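Local coordinates for protein glycosyl hydrolase (Streptomyces cattleya, PDB 7LR8) that probably hydrolyses the beta-1,4 bond between mannose and N-acetylglucosamine in the core of N-glycans, as a family GH5 glycosidase, at residues Asp94-Leu100 against Gly151-Phe157; Val125-Ala129 against Trp176-Met180; His224-Phe228 against Val269-Ala273; Trp303-Val309 against Tyr321-Thr327. The protein carries 1 engineered substitution. All blocks are in the same frame, centred on the assembly; numbering follows the deposited sequence. Where two conformers were deposited one is given.

Contact 1 of 4, residues Asp94-Leu100 against Gly151-Phe157; sequences DGLQGHL and GNAINQF. Engineered in segment 151-157: Ala153 (natural residue Glu). With NAG (2-acetamido-2-deoxy-beta-D-glucopyranose), chain D; BMA (beta-D-mannopyranose), chain C.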
# COMPACT_ATOMS: atom_id res chain seq x y z
N ASP B 94 13.66 7.09 -11.11
CA ASP B 94 13.61 7.07 -9.65
C ASP B 94 13.11 5.71 -9.18
O ASP B 94 12.07 5.24 -9.63
CB ASP B 94 12.68 8.17 -9.12
CG ASP B 94 13.35 9.53 -9.05
OD1 ASP B 94 13.89 9.99 -10.08
OD2 ASP B 94 13.32 10.15 -7.97
N GLY B 95 13.83 5.10 -8.25
CA GLY B 95 13.43 3.77 -7.84
C GLY B 95 12.37 3.66 -6.76
O GLY B 95 11.28 3.13 -6.99
N LEU B 96 12.67 4.17 -5.56
CA LEU B 96 11.86 3.87 -4.38
C LEU B 96 10.79 4.94 -4.14
O LEU B 96 10.95 5.85 -3.33
CB LEU B 96 12.77 3.72 -3.17
CG LEU B 96 13.72 2.52 -3.26
CD1 LEU B 96 14.75 2.57 -2.14
CD2 LEU B 96 12.93 1.22 -3.17
N GLN B 97 9.65 4.79 -4.85
CA GLN B 97 8.42 5.54 -4.56
C GLN B 97 7.42 4.55 -3.98
O GLN B 97 6.77 3.81 -4.72
CB GLN B 97 7.83 6.22 -5.79
CG GLN B 97 8.63 7.39 -6.32
CD GLN B 97 9.89 6.91 -7.00
OE1 GLN B 97 11.00 7.26 -6.59
NE2 GLN B 97 9.73 6.07 -8.02
N GLY B 98 7.26 4.57 -2.66
CA GLY B 98 7.78 5.64 -1.84
C GLY B 98 6.80 6.79 -1.89
O GLY B 98 5.59 6.59 -2.03
N HIS B 99 7.30 8.02 -1.82
CA HIS B 99 6.44 9.19 -1.75
C HIS B 99 6.22 9.83 -3.12
O HIS B 99 7.18 10.07 -3.86
CB HIS B 99 7.02 10.24 -0.81
CG HIS B 99 6.07 11.37 -0.56
ND1 HIS B 99 5.03 11.26 0.33
CD2 HIS B 99 5.94 12.58 -1.16
CE1 HIS B 99 4.33 12.39 0.33
NE2 HIS B 99 4.86 13.20 -0.57
N LEU B 100 4.96 10.14 -3.43
CA LEU B 100 4.64 10.92 -4.62
C LEU B 100 3.43 11.80 -4.33
O LEU B 100 2.33 11.28 -4.10
CB LEU B 100 4.35 10.01 -5.82
CG LEU B 100 5.55 9.35 -6.52
CD1 LEU B 100 5.07 8.26 -7.48
CD2 LEU B 100 6.38 10.40 -7.26
N GLY B 151 15.44 7.30 -4.94
CA GLY B 151 13.99 7.41 -4.79
C GLY B 151 13.61 8.86 -4.54
O GLY B 151 14.40 9.67 -4.05
N ASN B 152 12.36 9.17 -4.89
CA ASN B 152 11.91 10.56 -4.87
C ASN B 152 11.74 11.04 -3.42
O ASN B 152 10.76 10.71 -2.76
CB ASN B 152 10.59 10.72 -5.62
CG ASN B 152 10.01 12.11 -5.46
OD1 ASN B 152 10.73 13.08 -5.65
ND2 ASN B 152 8.74 12.21 -5.05
N ALA B 153 12.71 11.82 -2.94
CA ALA B 153 12.64 12.40 -1.60
C ALA B 153 12.35 11.34 -0.55
O ALA B 153 11.47 11.50 0.30
CB ALA B 153 11.59 13.52 -1.55
N ILE B 154 13.10 10.23 -0.62
CA ILE B 154 12.92 9.15 0.34
C ILE B 154 13.19 9.63 1.76
O ILE B 154 12.64 9.08 2.72
CB ILE B 154 13.82 7.94 -0.02
CG1 ILE B 154 13.35 6.68 0.72
CG2 ILE B 154 15.28 8.22 0.31
CD1 ILE B 154 12.15 6.03 0.07
N ASN B 155 13.99 10.70 1.92
CA ASN B 155 14.24 11.26 3.24
C ASN B 155 12.96 11.69 3.95
O ASN B 155 13.00 11.87 5.18
CB ASN B 155 15.21 12.46 3.16
CG ASN B 155 14.65 13.67 2.38
OD1 ASN B 155 14.05 13.53 1.31
ND2 ASN B 155 14.89 14.85 2.92
N GLN B 156 11.85 11.89 3.24
CA GLN B 156 10.64 12.31 3.94
C GLN B 156 10.07 11.21 4.84
O GLN B 156 9.22 11.51 5.68
CB GLN B 156 9.57 12.80 2.95
CG GLN B 156 8.91 11.70 2.13
CD GLN B 156 7.56 11.26 2.67
OE1 GLN B 156 6.74 12.09 3.05
NE2 GLN B 156 7.33 9.95 2.69
N PHE B 157 10.54 9.96 4.71
CA PHE B 157 10.12 8.91 5.63
C PHE B 157 10.91 8.91 6.93
O PHE B 157 10.58 8.12 7.82
CB PHE B 157 10.26 7.54 4.97
CG PHE B 157 9.25 7.28 3.87
CD1 PHE B 157 7.95 6.90 4.19
CD2 PHE B 157 9.62 7.40 2.53
CE1 PHE B 157 7.02 6.65 3.19
CE2 PHE B 157 8.69 7.17 1.52
CZ PHE B 157 7.39 6.79 1.86
C1 NAG D . 6.48 18.06 0.65
C2 NAG D . 5.41 17.19 -0.02
C3 NAG D . 6.02 16.40 -1.19
C4 NAG D . 6.79 17.32 -2.14
C5 NAG D . 7.80 18.12 -1.32
C6 NAG D . 8.62 19.12 -2.11
C7 NAG D . 3.50 16.14 1.13
C8 NAG D . 3.09 15.17 2.20
N2 NAG D . 4.82 16.29 0.96
O1 NAG D . 5.87 18.85 1.61
O3 NAG D . 5.00 15.71 -1.89
O4 NAG D . 7.42 16.51 -3.13
O5 NAG D . 7.11 18.88 -0.32
O6 NAG D . 9.64 19.69 -1.29
O7 NAG D . 2.68 16.75 0.44
C1 BMA C . 7.65 17.09 -4.45
C2 BMA C . 7.50 15.98 -5.53
C3 BMA C . 6.08 15.45 -5.49
C4 BMA C . 5.04 16.65 -5.45
C5 BMA C . 5.74 18.02 -5.69
C6 BMA C . 4.82 19.20 -5.55
O2 BMA C . 8.40 14.90 -5.32
O3 BMA C . 5.91 14.51 -4.40
O4 BMA C . 4.08 16.43 -6.45
O5 BMA C . 6.77 18.21 -4.69
O6 BMA C . 4.30 19.20 -4.20
O HOH W 1 10.11 8.09 -1.91

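Contact 2 of 4, residues Val125-Ala129 against Trp176-Met180; sequences VSGQA and WLRRM. With AE3 (2-(2-ethoxyethoxy)ethanol), chain F.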
# COMPACT_ATOMS: atom_id res chain seq x y z
N VAL B 125 16.23 -3.88 3.22
CA VAL B 125 17.33 -3.20 2.54
C VAL B 125 17.91 -4.10 1.46
O VAL B 125 18.24 -3.64 0.36
CB VAL B 125 18.39 -2.75 3.55
CG1 VAL B 125 19.67 -2.30 2.83
CG2 VAL B 125 17.85 -1.61 4.38
N SER B 126 18.03 -5.40 1.73
CA SER B 126 18.48 -6.29 0.67
C SER B 126 17.46 -6.33 -0.46
O SER B 126 17.83 -6.40 -1.64
CB SER B 126 18.73 -7.69 1.26
OG SER B 126 18.52 -8.71 0.30
N GLY B 127 16.18 -6.28 -0.11
CA GLY B 127 15.15 -6.24 -1.14
C GLY B 127 15.21 -4.99 -1.99
O GLY B 127 15.02 -5.05 -3.21
N GLN B 128 15.46 -3.83 -1.36
CA GLN B 128 15.57 -2.57 -2.10
C GLN B 128 16.77 -2.58 -3.03
O GLN B 128 16.67 -2.12 -4.18
CB GLN B 128 15.70 -1.39 -1.15
CG GLN B 128 14.51 -1.13 -0.25
CD GLN B 128 14.92 -0.27 0.91
OE1 GLN B 128 16.08 -0.28 1.32
NE2 GLN B 128 13.97 0.50 1.45
N ALA B 129 17.91 -3.11 -2.55
CA ALA B 129 19.11 -3.16 -3.37
C ALA B 129 18.90 -4.03 -4.60
O ALA B 129 19.34 -3.68 -5.70
CB ALA B 129 20.29 -3.67 -2.54
N TRP B 176 23.06 3.63 4.20
CA TRP B 176 21.98 3.14 3.35
C TRP B 176 22.12 3.68 1.93
O TRP B 176 22.01 2.93 0.95
CB TRP B 176 20.62 3.53 3.94
CG TRP B 176 19.46 3.04 3.16
CD1 TRP B 176 18.91 1.78 3.18
CD2 TRP B 176 18.68 3.80 2.23
NE1 TRP B 176 17.83 1.72 2.33
CE2 TRP B 176 17.67 2.95 1.73
CE3 TRP B 176 18.73 5.12 1.77
CZ2 TRP B 176 16.73 3.37 0.79
CZ3 TRP B 176 17.78 5.55 0.84
CH2 TRP B 176 16.80 4.68 0.36
N LEU B 177 22.34 4.99 1.81
CA LEU B 177 22.51 5.60 0.50
C LEU B 177 23.64 4.92 -0.28
O LEU B 177 23.49 4.61 -1.46
CB LEU B 177 22.80 7.09 0.65
CG LEU B 177 21.65 8.01 1.03
CD1 LEU B 177 22.21 9.43 1.24
CD2 LEU B 177 20.59 8.00 -0.05
N ARG B 178 24.79 4.71 0.38
CA ARG B 178 25.92 4.09 -0.32
C ARG B 178 25.57 2.68 -0.78
O ARG B 178 25.97 2.26 -1.87
CB ARG B 178 27.15 4.07 0.58
CG ARG B 178 27.95 5.36 0.48
CD ARG B 178 29.16 5.35 1.41
NE ARG B 178 28.76 5.59 2.79
CZ ARG B 178 28.79 6.78 3.38
NH1 ARG B 178 28.40 6.90 4.64
NH2 ARG B 178 29.20 7.84 2.70
N ARG B 179 24.83 1.94 0.04
CA ARG B 179 24.42 0.59 -0.35
C ARG B 179 23.46 0.63 -1.53
O ARG B 179 23.59 -0.17 -2.47
CB ARG B 179 23.79 -0.12 0.83
CG ARG B 179 23.35 -1.53 0.52
CD ARG B 179 23.34 -2.36 1.77
NE ARG B 179 22.95 -3.73 1.45
CZ ARG B 179 22.45 -4.58 2.34
NH1 ARG B 179 22.30 -4.21 3.60
NH2 ARG B 179 22.12 -5.81 1.95
N MET B 180 22.50 1.55 -1.51
CA MET B 180 21.58 1.69 -2.63
C MET B 180 22.32 2.06 -3.91
O MET B 180 22.08 1.47 -4.97
CB MET B 180 20.50 2.74 -2.32
CG MET B 180 19.56 2.35 -1.17
SD MET B 180 18.67 0.80 -1.47
CE MET B 180 19.59 -0.31 -0.42
C1 AE3 F . 25.72 -5.83 6.31
C2 AE3 F . 24.81 -5.87 7.53
O2 AE3 F . 23.50 -6.17 7.13
C3 AE3 F . 22.53 -5.41 7.78
C4 AE3 F . 21.89 -4.45 6.78
O3 AE3 F . 21.44 -3.30 7.44
C5 AE3 F . 20.76 -2.40 6.61
C6 AE3 F . 21.69 -1.25 6.22
O4 AE3 F . 22.39 -1.59 5.05

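Contact 3 of 4, residues His224-Phe228 against Val269-Ala273; sequences HSWVF and VGAPA. With BMA (beta-D-mannopyranose), chain C; NAG (2-acetamido-2-deoxy-beta-D-glucopyranose), chain D.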
# COMPACT_ATOMS: atom_id res chain seq x y z
N HIS B 224 15.48 20.05 -5.15
CA HIS B 224 14.08 20.18 -5.52
C HIS B 224 13.57 21.49 -4.94
O HIS B 224 13.51 21.62 -3.71
CB HIS B 224 13.25 19.01 -4.98
CG HIS B 224 13.68 17.66 -5.48
ND1 HIS B 224 13.35 16.49 -4.82
CD2 HIS B 224 14.39 17.28 -6.57
CE1 HIS B 224 13.84 15.46 -5.48
NE2 HIS B 224 14.48 15.91 -6.54
N SER B 225 13.19 22.44 -5.80
CA SER B 225 12.89 23.81 -5.36
C SER B 225 11.38 24.06 -5.35
O SER B 225 10.75 24.10 -6.41
CB SER B 225 13.58 24.83 -6.26
OG SER B 225 13.27 26.13 -5.80
N TRP B 226 10.83 24.28 -4.16
CA TRP B 226 9.38 24.40 -3.99
C TRP B 226 9.08 25.57 -3.06
O TRP B 226 9.29 25.48 -1.85
CB TRP B 226 8.79 23.10 -3.43
CG TRP B 226 8.81 22.04 -4.47
CD1 TRP B 226 9.67 20.98 -4.55
CD2 TRP B 226 7.94 21.95 -5.59
NE1 TRP B 226 9.37 20.22 -5.66
CE2 TRP B 226 8.33 20.81 -6.33
CE3 TRP B 226 6.89 22.74 -6.07
CZ2 TRP B 226 7.67 20.42 -7.50
CZ3 TRP B 226 6.24 22.36 -7.24
CH2 TRP B 226 6.63 21.22 -7.94
N VAL B 227 8.57 26.67 -3.64
CA VAL B 227 8.40 27.91 -2.88
C VAL B 227 7.19 27.92 -1.96
O VAL B 227 6.95 28.93 -1.29
CB VAL B 227 8.36 29.13 -3.84
CG1 VAL B 227 9.68 29.24 -4.60
CG2 VAL B 227 7.19 29.05 -4.80
N PHE B 228 6.42 26.82 -1.89
CA PHE B 228 5.42 26.71 -0.84
C PHE B 228 6.03 26.29 0.50
O PHE B 228 5.30 26.08 1.47
CB PHE B 228 4.30 25.72 -1.23
CG PHE B 228 4.77 24.34 -1.64
CD1 PHE B 228 5.53 23.55 -0.78
CD2 PHE B 228 4.42 23.83 -2.87
CE1 PHE B 228 5.95 22.29 -1.17
CE2 PHE B 228 4.83 22.57 -3.26
CZ PHE B 228 5.59 21.79 -2.40
N VAL B 269 11.43 21.69 -10.11
CA VAL B 269 11.05 23.08 -9.90
C VAL B 269 9.66 23.22 -10.51
O VAL B 269 9.41 22.71 -11.61
CB VAL B 269 12.05 24.08 -10.51
CG1 VAL B 269 12.33 23.76 -11.99
CG2 VAL B 269 11.52 25.53 -10.35
N GLY B 270 8.74 23.87 -9.80
CA GLY B 270 7.39 24.01 -10.30
C GLY B 270 6.74 25.27 -9.77
O GLY B 270 7.30 25.99 -8.94
N ALA B 271 5.51 25.49 -10.23
CA ALA B 271 4.76 26.73 -9.99
C ALA B 271 3.47 26.40 -9.26
O ALA B 271 2.40 26.30 -9.89
CB ALA B 271 4.48 27.45 -11.31
N PRO B 272 3.51 26.25 -7.91
CA PRO B 272 2.33 25.77 -7.17
C PRO B 272 1.36 26.87 -6.75
O PRO B 272 1.75 27.76 -6.00
CB PRO B 272 2.94 25.10 -5.93
CG PRO B 272 4.17 25.95 -5.66
CD PRO B 272 4.68 26.40 -7.02
N ALA B 273 0.11 26.79 -7.18
CA ALA B 273 -0.90 27.75 -6.74
C ALA B 273 -1.35 27.42 -5.32
O ALA B 273 -1.39 26.25 -4.93
CB ALA B 273 -2.10 27.73 -7.68
C1 BMA C . 7.65 17.09 -4.45
C2 BMA C . 7.50 15.98 -5.53
C3 BMA C . 6.08 15.45 -5.49
C4 BMA C . 5.04 16.65 -5.45
C5 BMA C . 5.74 18.02 -5.69
C6 BMA C . 4.82 19.20 -5.55
O2 BMA C . 8.40 14.90 -5.32
O3 BMA C . 5.91 14.51 -4.40
O4 BMA C . 4.08 16.43 -6.45
O5 BMA C . 6.77 18.21 -4.69
O6 BMA C . 4.30 19.20 -4.20
C1 NAG D . 6.48 18.06 0.65
C2 NAG D . 5.41 17.19 -0.02
C3 NAG D . 6.02 16.40 -1.19
C4 NAG D . 6.79 17.32 -2.14
C5 NAG D . 7.80 18.12 -1.32
C6 NAG D . 8.62 19.12 -2.11
C7 NAG D . 3.50 16.14 1.13
C8 NAG D . 3.09 15.17 2.20
N2 NAG D . 4.82 16.29 0.96
O1 NAG D . 5.87 18.85 1.61
O3 NAG D . 5.00 15.71 -1.89
O4 NAG D . 7.42 16.51 -3.13
O5 NAG D . 7.11 18.88 -0.32
O6 NAG D . 9.64 19.69 -1.29
O7 NAG D . 2.68 16.75 0.44
O HOH W 2 8.93 26.27 -6.78

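Contact 4 of 4, residues Trp303-Val309 against Tyr321-Thr327; sequences WWCSHDV and YSLGLLT. With BMA (beta-D-mannopyranose), chain C.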
# COMPACT_ATOMS: atom_id res chain seq x y z
N TRP B 303 11.45 20.40 -14.95
CA TRP B 303 10.23 21.00 -14.45
C TRP B 303 9.28 19.95 -13.91
O TRP B 303 9.14 18.86 -14.49
CB TRP B 303 9.53 21.81 -15.56
CG TRP B 303 8.58 22.79 -14.98
CD1 TRP B 303 7.26 22.59 -14.70
CD2 TRP B 303 8.89 24.12 -14.54
NE1 TRP B 303 6.72 23.73 -14.13
CE2 TRP B 303 7.71 24.67 -14.01
CE3 TRP B 303 10.06 24.89 -14.53
CZ2 TRP B 303 7.66 25.96 -13.49
CZ3 TRP B 303 10.01 26.17 -14.01
CH2 TRP B 303 8.83 26.68 -13.50
N TRP B 304 8.65 20.25 -12.77
CA TRP B 304 7.55 19.44 -12.25
C TRP B 304 6.26 20.19 -12.56
O TRP B 304 6.00 21.23 -11.95
CB TRP B 304 7.65 19.24 -10.74
CG TRP B 304 6.60 18.27 -10.27
CD1 TRP B 304 5.26 18.50 -10.14
CD2 TRP B 304 6.80 16.89 -9.93
NE1 TRP B 304 4.61 17.35 -9.74
CE2 TRP B 304 5.54 16.35 -9.59
CE3 TRP B 304 7.93 16.06 -9.86
CZ2 TRP B 304 5.38 15.03 -9.22
CZ3 TRP B 304 7.76 14.75 -9.47
CH2 TRP B 304 6.51 14.25 -9.16
N CYS B 305 5.45 19.66 -13.47
CA CYS B 305 5.60 18.35 -14.09
C CYS B 305 5.13 18.46 -15.54
O CYS B 305 4.74 19.54 -16.00
CB CYS B 305 4.80 17.30 -13.34
SG CYS B 305 3.08 17.81 -13.01
N SER B 306 5.15 17.34 -16.26
CA SER B 306 4.80 17.39 -17.68
C SER B 306 3.31 17.68 -17.86
O SER B 306 2.93 18.57 -18.64
CB SER B 306 5.20 16.07 -18.36
OG SER B 306 4.46 14.97 -17.86
N HIS B 307 2.45 16.96 -17.12
CA HIS B 307 1.01 16.99 -17.36
C HIS B 307 0.25 17.22 -16.06
O HIS B 307 0.61 16.69 -15.01
CB HIS B 307 0.55 15.69 -18.01
CG HIS B 307 1.05 15.52 -19.41
ND1 HIS B 307 2.29 14.98 -19.70
CD2 HIS B 307 0.50 15.85 -20.61
CE1 HIS B 307 2.47 14.96 -21.00
NE2 HIS B 307 1.40 15.49 -21.58
N ASP B 308 -0.81 18.01 -16.17
CA ASP B 308 -1.76 18.17 -15.08
C ASP B 308 -2.28 16.81 -14.63
O ASP B 308 -2.36 15.86 -15.41
CB ASP B 308 -2.96 19.02 -15.52
CG ASP B 308 -2.65 20.51 -15.60
OD1 ASP B 308 -1.65 20.98 -15.01
OD2 ASP B 308 -3.43 21.21 -16.27
N VAL B 309 -2.66 16.74 -13.34
CA VAL B 309 -3.28 15.54 -12.77
C VAL B 309 -4.78 15.60 -13.01
O VAL B 309 -5.41 16.67 -12.88
CB VAL B 309 -2.96 15.43 -11.27
CG1 VAL B 309 -3.55 14.13 -10.68
CG2 VAL B 309 -1.45 15.47 -11.05
N TYR B 321 -2.79 19.42 -8.80
CA TYR B 321 -3.50 19.11 -10.03
C TYR B 321 -3.01 19.95 -11.20
O TYR B 321 -2.99 19.47 -12.34
CB TYR B 321 -5.00 19.31 -9.85
CG TYR B 321 -5.65 18.30 -8.92
CD1 TYR B 321 -5.92 17.00 -9.35
CD2 TYR B 321 -6.01 18.66 -7.63
CE1 TYR B 321 -6.53 16.10 -8.52
CE2 TYR B 321 -6.59 17.76 -6.79
CZ TYR B 321 -6.86 16.49 -7.23
OH TYR B 321 -7.45 15.59 -6.38
N SER B 322 -2.63 21.21 -10.97
CA SER B 322 -2.30 22.11 -12.07
C SER B 322 -0.81 22.43 -12.14
O SER B 322 -0.43 23.53 -12.57
CB SER B 322 -3.13 23.38 -11.97
OG SER B 322 -4.51 23.08 -12.08
N LEU B 323 0.05 21.49 -11.74
CA LEU B 323 1.49 21.66 -11.86
C LEU B 323 2.02 21.37 -13.27
O LEU B 323 3.21 21.55 -13.51
CB LEU B 323 2.22 20.76 -10.84
CG LEU B 323 2.12 21.35 -9.42
CD1 LEU B 323 2.80 20.48 -8.38
CD2 LEU B 323 2.70 22.76 -9.40
N GLY B 324 1.18 20.92 -14.19
CA GLY B 324 1.68 20.54 -15.50
C GLY B 324 2.05 21.74 -16.36
O GLY B 324 1.54 22.85 -16.19
N LEU B 325 2.99 21.51 -17.29
CA LEU B 325 3.20 22.41 -18.40
C LEU B 325 2.20 22.17 -19.51
O LEU B 325 2.00 23.04 -20.37
CB LEU B 325 4.62 22.24 -18.95
CG LEU B 325 5.76 22.55 -17.98
CD1 LEU B 325 7.12 22.30 -18.64
CD2 LEU B 325 5.67 23.98 -17.46
N LEU B 326 1.56 21.00 -19.50
CA LEU B 326 0.55 20.60 -20.46
C LEU B 326 -0.72 20.20 -19.71
O LEU B 326 -0.66 19.68 -18.59
CB LEU B 326 1.05 19.43 -21.33
CG LEU B 326 2.27 19.81 -22.18
CD1 LEU B 326 3.32 18.70 -22.18
CD2 LEU B 326 1.81 20.12 -23.59
N THR B 327 -1.86 20.41 -20.35
CA THR B 327 -3.13 20.01 -19.76
C THR B 327 -3.31 18.49 -19.85
O THR B 327 -2.49 17.76 -20.43
CB THR B 327 -4.30 20.69 -20.46
OG1 THR B 327 -4.40 20.19 -21.80
CG2 THR B 327 -4.13 22.20 -20.48
C1 BMA C . 7.65 17.09 -4.45
C2 BMA C . 7.50 15.98 -5.53
C3 BMA C . 6.08 15.45 -5.49
C4 BMA C . 5.04 16.65 -5.45
C5 BMA C . 5.74 18.02 -5.69
C6 BMA C . 4.82 19.20 -5.55
O2 BMA C . 8.40 14.90 -5.32
O3 BMA C . 5.91 14.51 -4.40
O4 BMA C . 4.08 16.43 -6.45
O5 BMA C . 6.77 18.21 -4.69
O6 BMA C . 4.30 19.20 -4.20
O HOH W 3 4.41 23.77 -12.32
O HOH W 4 -4.84 23.18 -15.21

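Contact 1 of 4, residues Asp94-Leu100 against Gly151-Phe157
The backbones of Leu96 and Gly151 run closest, CA atoms 4.2 Å apart, and the peptide before Gly98 is cis. A water bridges the two backbones, donating to Leu96 O and Asn152 O and accepting from His99 N. Asn152 is held from two directions. Its backbone N-H meets a lone pair of Gln97 OE1, in the carbonyl plane, at 2.9 Å, while ND2 donates to His99 O, also at 2.9 Å and 33° off that carbonyl's plane. Gln97 reaches across because its chain bends at chi2 (73°), and its NE2 turns back to Asp94 O. Asn152 ND2 also donates to O2 of the mannose at 2.7 Å. The segments begin at the C-terminal ends of strands 90-94 and 145-152 of a (beta/alpha)8 barrel, at the rim where GH5 enzymes carry their active site; the engineered Ala153, glutamate in nature, comes directly after Asn152, consistent with the Asn-Glu pair that carries the acid/base in GH5 enzymes. His99 brings NE2 to within 2.8 Å of O3 of the N-acetylglucosamine, which lies at the ring edge. Over one face of that imidazole sits Gln156 OE1, planes 31° apart; this oxygen is hydrogen-bonded to Trp113 of the second subunit, and His99 ND1 to Asp104. Gln156 NE2 in turn lies over the centre of the Phe157 ring, whose edge abuts Gly98 C.

Contact 2 of 4, residues Val125-Ala129 against Trp176-Met180
Met180 CE lies at the apolar centre, between Val125 and Ala129: it comes to 3.8 Å from Val125 CG1 and 4.0 Å from Ala129 CB. Met180 CG lies over the centre of the Trp176 indole; beyond it the chain bends at chi2 (-59°) and chi3, bringing SD against Gln128 CB and CE to the two apolar side chains. Val125 divides its two methyls. CG2 touches the indole edge at Trp176 CD1, 3.7 Å away, and CG1 turns to Arg179, resting over one face of the guanidinium 3.3 Å from NH1. Trp176 carries the inner polar bond: NE1 donates to Gln128 OE1 at 2.8 Å, the oxygen lying in the ring plane, with the amide turned 66° from the indole. Gln128 NE2 is taken by Leu118 O, so both ends of the amide are engaged and its rotation is fixed. A phenylalanine in place of Trp176 would probably leave Gln128 OE1 without its donor and thin the surface under Met180 CG. Toward the outside, Arg179 runs extended from CG to NE past Val125, and NH1 donates to O4 of a bound 2-(2-ethoxyethoxy)ethanol at 3.0 Å. The axes of the two short helical segments approach to 10.3 Å with their directions 38° apart; the two are neighbouring outer helices of the (beta/alpha)8 barrel. Helices 122-139 and 170-187 flank strand 145-152 in sequence; Trp176 and Met180 both pack on its Val150, while Phe119 meets the indole edge-to-face.

Contact 3 of 4, residues His224-Phe228 against Val269-Ala273
Trp226 lies with one face of its indole over Gly270, CZ3 coming to 3.7 Å from Gly270 CA, and presents the opposite face to the mannose, whose ring oxygen O5 is 3.4 Å from Trp226 NE1. A side chain at Gly270 would run into the ring, so the bare backbone lets the indole come this close, with Gly270 N over its face. Pro272 CG approaches the same indole at its edge, near the ring plane, and also touches Phe228 CD2 at 3.5 Å; the proline and phenylalanine side chains cross at about a right angle. Phe228 takes the position between its backbone N and carbonyl carbon (chi1 54°), which folds the ring back so that Trp226 CB lies over one face, and its edge points to the sugars, with CZ 3.4 Å from O6 of the mannose. The two aromatic rings thus form one wall of the glycan pocket, the indole face serving as a sugar platform of the kind common in glycosidases. Trp226 NE1 is itself hydrogen-bonded to Glu268. With an alanine here, the mannose is likely to lose the flat surface under its O5 side, and Glu268 the donor NE1. Behind the rings, a water donates to Ser225 O and Gly270 O and accepts from Val227 N, tying the two backbones together. The contact joins the C-terminal ends of adjacent parallel barrel strands 221-225 and 264-269; helix 240-253 packs against Ser225 and Val227, while Val269 faces helix 281-293 and strand 298-304.

Contact 4 of 4, residues Trp303-Val309 against Tyr321-Thr327
Asp308 sends its side chain across to the 321-327 loop, and its atoms can be taken in turn. Asp308 CB sits 3.2 Å from Tyr321 O. CG, anti to the carbonyl carbon (chi1 -76°), aims the carboxylate into the loop, where Asp308 OD1 accepts Gly324 N-H at 2.9 Å and also pairs with Lys333. Asp308 OD2 accepts a hydrogen bond from a water 2.6 Å away that lies close to Ser322 OG. The backbones on both sides are bonded too: Asp308 N to Leu326 O, Val309 N to Tyr321 O, Cys305 N to Leu323 O and Leu325 N to Cys305 O. Together they tie the two ends of the loop after strand 298-304, the last strand of the (beta/alpha)8 barrel, to each other. A cis peptide joins Trp304 to Cys305, a feature known at this barrel position in GH5 enzymes. The Trp304 indole, CG anti to the backbone N (chi1 -173°), lies with C3 of the mannose over one face and Cys305 CB over the other, and Leu323 CD1 is 3.6 Å from Trp304 CD1. Leu325 CD2 lies over a face of Trp303, 3.7 Å from the centroid of the five-membered ring, in a CH-pi contact, and Leu326 CD1 covers His307 likewise.

From the N terminus, contact 1 opens at the end of strand 90-94 and closes at the end of strand 145-152, spanning helix 122-139. Contact 2 opens within that span and closes on helix 170-187, so the two cross; they meet where Leu96 and Ile154 pack on Trp176, joining the barrel rim to its outer helices. Contact 3 follows in series, linking the ends of strands 221-225 and 264-269 across helix 240-253. Contact 4 closes a loop of eleven intervening residues after the last strand, 298-304, and abuts contact 3 through Trp226 on Trp304 and a probable hydrogen bond from Trp304 N to Val269 O. Contacts 1, 3 and 4 all touch the mannose; contact 2 stands away from it.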